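Local structure of trichothecene 15-O-acetyltransferase TRI3 (Fusarium sporotrichioides, 3FOT) at residues Q224-K227 with N228-P231; L237-D240 with I241-G245; E387-C390 with R391-K395; Q407-G410 with L411-N415. The protein acetylates the 15-hydroxyl of trichothecene intermediates such as 15-deacetylcalonectrin, a step in the biosynthesis of T-2 toxin and related fungal mycotoxins. All blocks are in the same frame, centred on the assembly; numbering follows the deposited sequence. Where two conformers were deposited one is given.

Interaction 1: Q224-K227 with N228-P231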
# COMPACT_ATOMS: atom_id res chain seq x y z
N GLN A 224 9.97 24.56 11.24
CA GLN A 224 11.21 23.90 10.85
C GLN A 224 11.05 22.54 10.18
O GLN A 224 12.02 22.02 9.64
CB GLN A 224 12.16 23.76 12.04
CG GLN A 224 12.48 25.08 12.71
CD GLN A 224 13.55 24.93 13.75
OE1 GLN A 224 13.93 23.80 14.11
NE2 GLN A 224 14.04 26.05 14.26
N GLU A 225 9.84 21.99 10.18
CA GLU A 225 9.57 20.69 9.55
C GLU A 225 9.19 20.81 8.07
O GLU A 225 9.13 19.82 7.37
CB GLU A 225 8.45 19.95 10.29
CG GLU A 225 7.04 20.38 9.91
CD GLU A 225 6.59 21.70 10.57
OE1 GLU A 225 7.43 22.40 11.18
OE2 GLU A 225 5.38 22.03 10.50
N ILE A 226 8.93 22.02 7.59
CA ILE A 226 8.55 22.20 6.17
C ILE A 226 9.62 21.62 5.25
O ILE A 226 9.29 20.92 4.28
CB ILE A 226 8.22 23.69 5.87
CG1 ILE A 226 6.92 24.06 6.58
CG2 ILE A 226 8.10 23.94 4.36
CD1 ILE A 226 6.66 25.53 6.63
N LYS A 227 10.89 21.84 5.58
CA LYS A 227 11.98 21.30 4.78
C LYS A 227 12.07 19.77 4.84
O LYS A 227 12.85 19.17 4.08
CB LYS A 227 13.31 21.91 5.22
CG LYS A 227 13.69 21.60 6.67
CD LYS A 227 15.02 22.29 7.05
CE LYS A 227 15.35 22.06 8.51
NZ LYS A 227 14.52 22.92 9.41
N ASN A 228 11.29 19.15 5.74
CA ASN A 228 11.30 17.68 5.90
C ASN A 228 10.25 16.97 5.04
O ASN A 228 10.27 15.74 4.93
CB ASN A 228 11.13 17.29 7.37
CG ASN A 228 12.34 17.64 8.21
OD1 ASN A 228 13.45 17.79 7.70
ND2 ASN A 228 12.15 17.71 9.53
N LEU A 229 9.32 17.74 4.46
CA LEU A 229 8.45 17.20 3.42
C LEU A 229 9.29 16.53 2.32
O LEU A 229 10.37 17.01 1.95
CB LEU A 229 7.59 18.31 2.82
CG LEU A 229 6.43 18.89 3.61
CD1 LEU A 229 5.99 20.25 3.04
CD2 LEU A 229 5.24 17.92 3.67
N SER A 230 8.80 15.40 1.80
CA SER A 230 9.50 14.70 0.72
C SER A 230 9.55 15.70 -0.44
O SER A 230 8.57 16.41 -0.71
CB SER A 230 8.75 13.41 0.31
OG SER A 230 8.87 12.42 1.34
N PRO A 231 10.71 15.77 -1.12
CA PRO A 231 10.78 16.71 -2.24
C PRO A 231 9.91 16.25 -3.42
O PRO A 231 9.46 15.09 -3.43
CB PRO A 231 12.27 16.72 -2.58
CG PRO A 231 12.78 15.39 -2.13
CD PRO A 231 11.97 15.05 -0.91
O HOH W 1 12.98 16.86 2.69

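Interaction 2: L237-D240 with I241-G245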
# COMPACT_ATOMS: atom_id res chain seq x y z
N LEU A 237 14.67 12.97 -9.40
CA LEU A 237 15.12 11.87 -10.25
C LEU A 237 16.58 11.99 -10.61
O LEU A 237 17.13 13.09 -10.68
CB LEU A 237 14.31 11.77 -11.55
CG LEU A 237 12.80 11.75 -11.47
CD1 LEU A 237 12.23 11.91 -12.86
CD2 LEU A 237 12.32 10.45 -10.85
N LYS A 238 17.19 10.84 -10.85
CA LYS A 238 18.54 10.82 -11.40
C LYS A 238 18.53 11.41 -12.80
O LYS A 238 19.45 12.16 -13.16
CB LYS A 238 19.05 9.39 -11.48
CG LYS A 238 19.26 8.75 -10.11
CD LYS A 238 19.63 7.29 -10.32
CE LYS A 238 20.15 6.68 -9.05
NZ LYS A 238 20.58 5.29 -9.31
N LEU A 239 17.50 11.06 -13.57
CA LEU A 239 17.39 11.46 -14.98
C LEU A 239 16.91 12.89 -15.10
O LEU A 239 16.03 13.32 -14.36
CB LEU A 239 16.42 10.52 -15.73
CG LEU A 239 16.36 10.55 -17.28
CD1 LEU A 239 17.69 10.23 -17.94
CD2 LEU A 239 15.36 9.53 -17.73
N ASP A 240 17.49 13.64 -16.04
CA ASP A 240 16.98 14.97 -16.38
C ASP A 240 15.86 14.79 -17.41
O ASP A 240 16.11 14.38 -18.54
CB ASP A 240 18.13 15.82 -16.95
CG ASP A 240 17.70 17.21 -17.35
OD1 ASP A 240 16.49 17.49 -17.50
OD2 ASP A 240 18.60 18.05 -17.51
N ILE A 241 14.62 15.09 -17.04
CA ILE A 241 13.50 14.73 -17.93
C ILE A 241 13.45 15.56 -19.22
O ILE A 241 12.84 15.14 -20.19
CB ILE A 241 12.11 14.64 -17.24
CG1 ILE A 241 11.59 16.00 -16.81
CG2 ILE A 241 12.10 13.60 -16.10
CD1 ILE A 241 10.43 16.42 -17.63
N ASN A 242 14.13 16.71 -19.22
CA ASN A 242 14.26 17.51 -20.46
C ASN A 242 14.94 16.78 -21.61
O ASN A 242 14.75 17.13 -22.77
CB ASN A 242 15.01 18.81 -20.18
CG ASN A 242 14.26 19.70 -19.25
OD1 ASN A 242 14.70 19.95 -18.12
ND2 ASN A 242 13.08 20.13 -19.68
N THR A 243 15.71 15.75 -21.26
CA THR A 243 16.52 15.03 -22.24
C THR A 243 15.71 13.99 -23.00
O THR A 243 16.21 13.39 -23.94
CB THR A 243 17.73 14.33 -21.55
OG1 THR A 243 17.26 13.34 -20.62
CG2 THR A 243 18.59 15.36 -20.82
N LEU A 244 14.46 13.76 -22.57
CA LEU A 244 13.62 12.70 -23.16
C LEU A 244 13.15 13.02 -24.58
O LEU A 244 12.99 14.19 -24.93
CB LEU A 244 12.43 12.37 -22.26
CG LEU A 244 12.86 11.86 -20.89
CD1 LEU A 244 11.67 11.80 -19.93
CD2 LEU A 244 13.54 10.50 -20.99
N GLY A 245 12.89 11.97 -25.35
CA GLY A 245 12.57 12.08 -26.77
C GLY A 245 11.61 11.00 -27.24
O GLY A 245 10.72 10.56 -26.48

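Interaction 3: E387-C390 with R391-K395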
# COMPACT_ATOMS: atom_id res chain seq x y z
N GLU A 387 7.25 -22.54 -13.74
CA GLU A 387 8.57 -22.07 -14.15
C GLU A 387 8.49 -21.25 -15.44
O GLU A 387 9.09 -20.18 -15.55
CB GLU A 387 9.55 -23.24 -14.31
CG GLU A 387 10.00 -23.84 -12.99
CD GLU A 387 11.16 -24.80 -13.11
OE1 GLU A 387 11.35 -25.61 -12.19
OE2 GLU A 387 11.90 -24.72 -14.10
N SER A 388 7.73 -21.75 -16.42
CA SER A 388 7.57 -21.05 -17.72
C SER A 388 6.98 -19.66 -17.49
O SER A 388 7.47 -18.65 -18.01
CB SER A 388 6.60 -21.86 -18.60
OG SER A 388 6.39 -21.24 -19.86
N ALA A 389 5.90 -19.63 -16.71
CA ALA A 389 5.23 -18.37 -16.41
C ALA A 389 6.17 -17.40 -15.68
O ALA A 389 6.25 -16.23 -16.06
CB ALA A 389 3.98 -18.61 -15.63
N CYS A 390 6.89 -17.89 -14.66
CA CYS A 390 7.88 -17.05 -13.95
C CYS A 390 8.92 -16.45 -14.89
O CYS A 390 9.29 -15.29 -14.74
CB CYS A 390 8.62 -17.82 -12.87
SG CYS A 390 7.61 -18.23 -11.43
N ARG A 391 9.42 -17.23 -15.84
CA ARG A 391 10.43 -16.72 -16.78
C ARG A 391 9.85 -15.64 -17.70
O ARG A 391 10.52 -14.64 -17.96
CB ARG A 391 11.05 -17.87 -17.59
CG ARG A 391 11.77 -18.90 -16.72
CD ARG A 391 12.66 -19.88 -17.54
NE ARG A 391 13.24 -20.92 -16.68
CZ ARG A 391 14.27 -20.73 -15.85
NH1 ARG A 391 14.85 -19.54 -15.76
NH2 ARG A 391 14.72 -21.74 -15.11
N ASN A 392 8.60 -15.84 -18.15
CA ASN A 392 7.82 -14.84 -18.91
C ASN A 392 7.62 -13.56 -18.08
O ASN A 392 7.81 -12.44 -18.57
CB ASN A 392 6.43 -15.38 -19.29
CG ASN A 392 6.42 -16.23 -20.57
OD1 ASN A 392 6.14 -15.72 -21.65
ND2 ASN A 392 6.67 -17.53 -20.44
N ILE A 393 7.22 -13.73 -16.82
CA ILE A 393 7.03 -12.59 -15.91
C ILE A 393 8.32 -11.79 -15.71
O ILE A 393 8.33 -10.56 -15.87
CB ILE A 393 6.44 -13.06 -14.56
CG1 ILE A 393 5.04 -13.62 -14.77
CG2 ILE A 393 6.40 -11.90 -13.49
CD1 ILE A 393 4.65 -14.69 -13.74
N LYS A 394 9.40 -12.48 -15.37
CA LYS A 394 10.66 -11.78 -15.10
C LYS A 394 11.16 -11.07 -16.36
O LYS A 394 11.60 -9.92 -16.27
CB LYS A 394 11.71 -12.74 -14.56
CG LYS A 394 13.08 -12.12 -14.34
CD LYS A 394 14.02 -13.11 -13.71
CE LYS A 394 15.37 -12.49 -13.38
NZ LYS A 394 15.23 -11.26 -12.53
N LYS A 395 11.06 -11.74 -17.51
CA LYS A 395 11.46 -11.16 -18.79
C LYS A 395 10.66 -9.89 -19.11
O LYS A 395 11.25 -8.88 -19.52
CB LYS A 395 11.36 -12.21 -19.92
CG LYS A 395 11.45 -11.65 -21.34

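Interaction 4: Q407-G410 with L411-N415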
# COMPACT_ATOMS: atom_id res chain seq x y z
N GLN A 407 10.64 5.93 -14.04
CA GLN A 407 9.86 6.74 -13.09
C GLN A 407 9.18 7.91 -13.78
O GLN A 407 8.00 8.18 -13.53
CB GLN A 407 10.67 7.19 -11.86
CG GLN A 407 9.83 7.98 -10.83
CD GLN A 407 8.62 7.20 -10.28
OE1 GLN A 407 8.67 5.98 -10.12
NE2 GLN A 407 7.53 7.91 -9.99
N ALA A 408 9.89 8.57 -14.70
CA ALA A 408 9.27 9.64 -15.49
C ALA A 408 8.06 9.13 -16.28
O ALA A 408 7.05 9.83 -16.42
CB ALA A 408 10.31 10.29 -16.45
N LEU A 409 8.17 7.91 -16.80
CA LEU A 409 7.09 7.30 -17.60
C LEU A 409 5.88 7.05 -16.71
O LEU A 409 4.76 7.28 -17.13
CB LEU A 409 7.56 5.99 -18.25
CG LEU A 409 6.56 5.13 -19.03
CD1 LEU A 409 7.21 4.37 -20.22
CD2 LEU A 409 5.92 4.10 -18.07
N GLY A 410 6.12 6.54 -15.50
CA GLY A 410 5.04 6.30 -14.52
C GLY A 410 4.23 7.55 -14.28
O GLY A 410 3.01 7.54 -14.33
N LEU A 411 4.92 8.65 -14.01
CA LEU A 411 4.25 9.91 -13.70
C LEU A 411 3.37 10.33 -14.87
O LEU A 411 2.22 10.72 -14.70
CB LEU A 411 5.28 11.00 -13.36
CG LEU A 411 6.17 10.72 -12.15
CD1 LEU A 411 7.18 11.86 -12.00
CD2 LEU A 411 5.35 10.54 -10.86
N ARG A 412 3.92 10.22 -16.07
CA ARG A 412 3.20 10.65 -17.27
C ARG A 412 2.01 9.76 -17.59
O ARG A 412 0.90 10.25 -17.89
CB ARG A 412 4.20 10.70 -18.45
CG ARG A 412 3.64 11.38 -19.65
CD ARG A 412 4.72 11.50 -20.71
NE ARG A 412 4.21 12.12 -21.93
CZ ARG A 412 4.73 11.91 -23.14
NH1 ARG A 412 5.76 11.10 -23.31
NH2 ARG A 412 4.20 12.52 -24.19
N VAL A 413 2.21 8.45 -17.56
CA VAL A 413 1.13 7.54 -17.88
C VAL A 413 0.07 7.47 -16.80
O VAL A 413 -1.11 7.26 -17.10
CB VAL A 413 1.59 6.11 -18.27
CG1 VAL A 413 2.59 6.18 -19.46
CG2 VAL A 413 2.20 5.35 -17.09
N HIS A 414 0.48 7.63 -15.54
CA HIS A 414 -0.53 7.66 -14.47
C HIS A 414 -1.34 8.97 -14.50
O HIS A 414 -2.52 8.98 -14.14
CB HIS A 414 0.10 7.42 -13.09
CG HIS A 414 0.54 6.01 -12.86
ND1 HIS A 414 1.57 5.69 -11.99
CD2 HIS A 414 0.10 4.83 -13.36
CE1 HIS A 414 1.74 4.38 -11.97
NE2 HIS A 414 0.85 3.84 -12.78
N ASN A 415 -0.73 10.08 -14.91
CA ASN A 415 -1.54 11.27 -15.19
C ASN A 415 -2.65 10.94 -16.21
O ASN A 415 -3.82 11.31 -16.05
CB ASN A 415 -0.68 12.41 -15.73
CG ASN A 415 0.11 13.13 -14.66
OD1 ASN A 415 -0.16 13.02 -13.46
ND2 ASN A 415 1.09 13.92 -15.10

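Interaction 1: Q224-K227 with N228-P231
Asn228 and Leu229 each fold back over a carbonyl of the residue three positions earlier, in a short 3-10 turn that interrupts the loop between helices 191-205 and 246-264. The side chain of Asn228 leaves beside that of Lys227, the two pointing the same way, and its CB passes 3.2 Å from Glu225 O. That same oxygen takes the backbone N-H of Asn228 at 2.8 Å. One residue on, Leu229 N donates to Ile226 O at 3.2 Å, and the leucine lies alongside this acceptor with CB, CG and CD1 all near it. Ile226 CG2 and Leu229 CD1 approach only loosely, at 4.5 Å; both side chains rest instead on Tyr108 of strand 105-109, a place that suits branched apolar residues.

Lys227 starts with CG wedged between its own N and carbonyl carbon (chi1 62°), runs out straight, and bends at its last torsion (chi4 -77°). This curls the ammonium back over the turn, where NZ donates to Gln224 O at 2.7 Å, in the carbonyl plane and on a lone pair. A water bridges Lys227 O and Leu229 O where the chain leaves the turn.

The polar ends of two other residues are held by other parts of the fold: Glu225 OE1 bonds Gly223 N, its OE2 bonds Tyr108 OH and Ser110 OG, and Asn228 ND2 donates to Phe87 O. The turn is thus closed by its backbone and by the lysine, while the buried carboxylate, surrounded by several donors, is probably stabilised in its ionised form.

Interaction 2: L237-D240 with I241-G245
A chi1 of 180° throws the Asp240 carboxylate forward beside its own carbonyl carbon, over the next residues, while Thr243 turns OG1 back between its own N and carbonyl carbon (chi1 63°). Together they secure the 3-10 turn 241-243, which leads towards helix 246-264. Asp240 OD1 accepts the N-H of Asn242 at 3.0 Å, closing an Asx turn; the donor meets the oxygen on its anti side, 34° out of the carboxylate plane. A short acidic residue suits this place well, because its carboxylate can reach the backbone of the turn.

Apolar side chains pack on the side of the turn that faces helix 406-423. Leu237 CD1 meets Ile241 CG2 at 3.7 Å, and Leu239 CD2 meets Leu244 CD2 at 3.9 Å; in both pairs the branched ends cross at a slant. These side chains also face protein: Ile241 and Leu244 lie on Ala408 of helix 406-423, and Leu239 and Leu244 on Phe405. Leucine and isoleucine suit this inner side, whereas Asp240 and Thr243 are exposed.

Both donors of Thr243 converge on Asp240 O. The backbone N bonds it at 3.1 Å, and the hydroxyl OG1 approaches nearly along the C=O axis at 2.6 Å.

Interaction 3: E387-C390 with R391-K395
Arg391, Asn392, Ile393 and Lys394 each donate their backbone N-H to the carbonyl four residues earlier, from Glu387 O through Cys390 O, and the shortest of these bonds is Ile393 N to Ala389 O at 2.8 Å.

A side chain adds one more polar bond. Asn392 keeps CG beside its backbone N (chi1 -84°) and turns the amide about chi2 (-95°), which points ND2 back at Ser388 O, 2.8 Å away and almost straight at 173°. The oxygen lies in the plane of the amide, but the amide nitrogen stands above the carbonyl plane. Ser388 O therefore accepts two donors from one residue, a grip that the short asparagine side chain is well placed to give.

All this belongs to about two and a half turns of alpha-helix 379-401, packed against helix 306-321 and strand 358-365. On that buried side the contacts are apolar: Ala389 CB comes within 4.4 Å of Ile393 CD1, a loose contact, with Ala389 lying on Ala312 and Ile393 on Val363 and Ile365. Small alanine probably lets the neighbouring helix come close at Ala312, and the isoleucine spans to the strand.

Charge interactions lie elsewhere on the helix. Lys394 leads away from the turn to Gly303 O, to which NZ is bonded, and to Phe304, which its ammonium meets in a cation-pi contact.

Interaction 4: Q407-G410 with L411-N415
Helix 406-423 carries His414, a residue of the 15-deacetylcalonectrin-binding site, and this buried part of it anchors the histidine backbone through the i to i+4 bond to Gly410 O. That oxygen accepts His414 N at 2.8 Å and lies 3.3 Å from His414 CG, obliquely placed against the ring. CG sits beside the backbone N (chi1 -72°), which brings the base of the imidazole back near the carbonyl. Beyond the helix the ring packs on Ala36, Ile39 and Ala360. Glycine at 410 places no side chain next to the imidazole.

Two further pairs line the flanks. Leu409 CD2 crosses Val413 CG2 at 4.0 Å, and this branched pair faces helix 246-264, with Leu409 on Lys251 and Val413 on Tyr255. Val413 N binds Leu409 O almost straight (170°). On another side Gln407 bends at chi2 (58°), carrying NE2 to within 3.5 Å of Leu411 CD2; this is packing, since the amide donates to Gln358 O.

Arg412 is extended from CG to NE, and its buried guanidinium is well supplied: NH1 forms a salt bridge with Asp249, NE donates to Pro10 O and NH2 to Leu9 O. A long, straight arginine can thus tie the helix to both helix 246-264 and the N-terminal residues. Continuous i to i+4 bonding with apolar flanks makes this the alpha-helical wall that carries His414 of the 15-deacetylcalonectrin site in this member of the BAHD superfamily.

Interactions 2 and 4 form the one touching pair, their centres 13 Å apart: Leu237 CD2 lies 3.5 Å from Gln407 CG, and Ile241 CG2 is 3.8 Å from Ala408 CB. The loop of 237-245 thus packs against the helix that brings His414 to the substrate site, with the Leu237 side chain about 12 Å from that of His414. Interaction 1 lies earlier in the same long connection, its nearest atoms about 8 Å from interaction 2 and about 9 Å from interaction 4. Interaction 3 stands apart, on the helix preceding that of interaction 4 in the chain, with nearest atoms about 14 Å from it.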